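Side-chain contact in possible HxlR family transcriptional factor (Thermoplasma volcanium, PDB 3DF8), which probably binds DNA as a dimeric helix-turn-helix transcription regulator of the HxlR family: residues 20-23 with 24-28. Sequence-based numbering, arbitrary orientation.
Sequences VLHL and LGKKY. With ACT (acetate ion), chain C.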
loop_
_atom_site.group_PDB
_atom_site.type_symbol
_atom_site.label_atom_id
_atom_site.label_comp_id
_atom_site.label_asym_id
_atom_site.label_seq_id
_atom_site.Cartn_x
_atom_site.Cartn_y
_atom_site.Cartn_z
ATOM N N VAL A 20 6.956 -4.729 7.628
ATOM C CA VAL A 20 6.016 -3.667 8.000
ATOM C C VAL A 20 4.974 -3.468 6.881
ATOM O O VAL A 20 4.006 -2.737 7.044
ATOM C CB VAL A 20 6.768 -2.393 8.437
ATOM C CG1 VAL A 20 7.525 -1.755 7.274
ATOM C CG2 VAL A 20 5.823 -1.417 9.112
ATOM N N LEU A 21 5.186 -4.151 5.755
ATOM C CA LEU A 21 4.209 -4.173 4.676
ATOM C C LEU A 21 2.864 -4.689 5.216
ATOM O O LEU A 21 1.826 -4.189 4.803
ATOM C CB LEU A 21 4.696 -5.067 3.522
ATOM C CG LEU A 21 3.757 -5.206 2.324
ATOM C CD1 LEU A 21 3.451 -3.852 1.703
ATOM C CD2 LEU A 21 4.397 -6.167 1.313
ATOM N N HIS A 22 2.895 -5.658 6.142
ATOM C CA HIS A 22 1.687 -6.218 6.746
ATOM C C HIS A 22 0.856 -5.110 7.363
ATOM O O HIS A 22 -0.347 -4.971 7.081
ATOM C CB HIS A 22 2.056 -7.278 7.815
ATOM C CG HIS A 22 0.883 -7.891 8.518
ATOM N ND1 HIS A 22 0.157 -8.928 7.978
ATOM C CD2 HIS A 22 0.345 -7.653 9.738
ATOM C CE1 HIS A 22 -0.796 -9.292 8.825
ATOM N NE2 HIS A 22 -0.708 -8.528 9.900
ATOM N N LEU A 23 1.502 -4.307 8.195
ATOM C CA LEU A 23 0.801 -3.194 8.860
ATOM C C LEU A 23 0.295 -2.195 7.824
ATOM O O LEU A 23 -0.891 -1.810 7.843
ATOM C CB LEU A 23 1.740 -2.497 9.833
ATOM C CG LEU A 23 1.220 -1.199 10.469
ATOM C CD1 LEU A 23 -0.177 -1.357 11.135
ATOM C CD2 LEU A 23 2.273 -0.663 11.457
ATOM N N LEU A 24 1.186 -1.820 6.909
ATOM C CA LEU A 24 0.846 -0.835 5.887
ATOM C C LEU A 24 -0.379 -1.212 5.062
ATOM O O LEU A 24 -1.118 -0.332 4.623
ATOM C CB LEU A 24 2.050 -0.543 4.992
ATOM C CG LEU A 24 2.756 0.793 5.246
ATOM C CD1 LEU A 24 2.069 1.870 4.434
ATOM C CD2 LEU A 24 2.855 1.205 6.729
ATOM N N GLY A 25 -0.597 -2.503 4.884
ATOM C CA GLY A 25 -1.749 -2.987 4.115
ATOM C C GLY A 25 -3.085 -3.027 4.848
ATOM O O GLY A 25 -4.135 -2.999 4.209
ATOM N N LYS A 26 -3.057 -3.105 6.176
ATOM C CA LYS A 26 -4.284 -3.163 6.960
ATOM C C LYS A 26 -5.159 -1.940 6.667
ATOM O O LYS A 26 -4.634 -0.825 6.454
ATOM C CB LYS A 26 -3.957 -3.214 8.453
ATOM C CG LYS A 26 -3.328 -4.510 8.893
ATOM C CD LYS A 26 -3.149 -4.532 10.402
ATOM C CE LYS A 26 -2.096 -5.573 10.777
ATOM N NZ LYS A 26 -2.514 -6.412 11.951
ATOM N N LYS A 27 -6.477 -2.160 6.687
ATOM C CA LYS A 27 -7.443 -1.131 6.351
ATOM C C LYS A 27 -7.114 0.160 7.111
ATOM O O LYS A 27 -6.893 0.119 8.326
ATOM C CB LYS A 27 -8.875 -1.594 6.661
ATOM C CG LYS A 27 -9.892 -0.702 6.007
ATOM C CD LYS A 27 -11.329 -1.244 6.135
ATOM C CE LYS A 27 -12.284 -0.290 5.433
ATOM N NZ LYS A 27 -11.685 0.172 4.124
ATOM N N TYR A 28 -7.078 1.286 6.382
ATOM C CA TYR A 28 -6.858 2.633 6.940
ATOM C C TYR A 28 -5.417 3.062 7.193
ATOM O O TYR A 28 -5.166 4.238 7.398
ATOM C CB TYR A 28 -7.694 2.872 8.206
ATOM C CG TYR A 28 -9.193 2.729 7.994
ATOM C CD1 TYR A 28 -9.895 1.688 8.601
ATOM C CD2 TYR A 28 -9.910 3.656 7.217
ATOM C CE1 TYR A 28 -11.257 1.564 8.421
ATOM C CE2 TYR A 28 -11.271 3.528 7.042
ATOM C CZ TYR A 28 -11.936 2.485 7.648
ATOM O OH TYR A 28 -13.297 2.352 7.500
HETATM C C ACT C . -9.134 1.172 3.003
HETATM O O ACT C . -9.828 2.097 3.496
HETATM O OXT ACT C . -9.768 0.300 2.355
HETATM C CH3 ACT C . -7.647 1.097 3.194
#
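His22 and Lys26 meet one turn apart where the short helix 21-25 gives way to a loop, just before helix 29-36 in this HxlR-like winged-helix fold. In the backbone, Leu24 N donates to Val20 O at 3.0 Å, and Gly25 N follows with Leu21 O. After Gly25 the bonding shifts to i to i+3: Lys26 N keeps a weak bond to His22 O but reaches Leu23 O at 3.0 Å, from above the carbonyl plane. The Thr29 hydroxyl is hydrogen-bonded to the carbonyls of both Leu23 and Lys26, which ties this last turn to the start of helix 29-36.

Among the apolar groups, the Leu24 side chain packs on Met30 and Ile33 of helix 29-36; Leu23 leans on Leu67 of helix 57-69. On the second subunit, Ile103 packs on Val20 and Met30 on Leu21, placing this turn at the dimer interface. Farther along, Lys27 NZ is hydrogen-bonded to O of an acetate ion at 2.7 Å, the ion probably coming from the crystallisation liquor.

The Lys26 chain sets off beside its own backbone N (chi1 -70°), its CG 3.5 Å from His22 O, and runs on to the imidazole. With an alanine here, the His22 ring would lose the methylene against it and is likely to turn more freely. Across that meeting, Lys26 CE sits 3.4 Å from both His22 CD2 and NE2, approaching the ring obliquely.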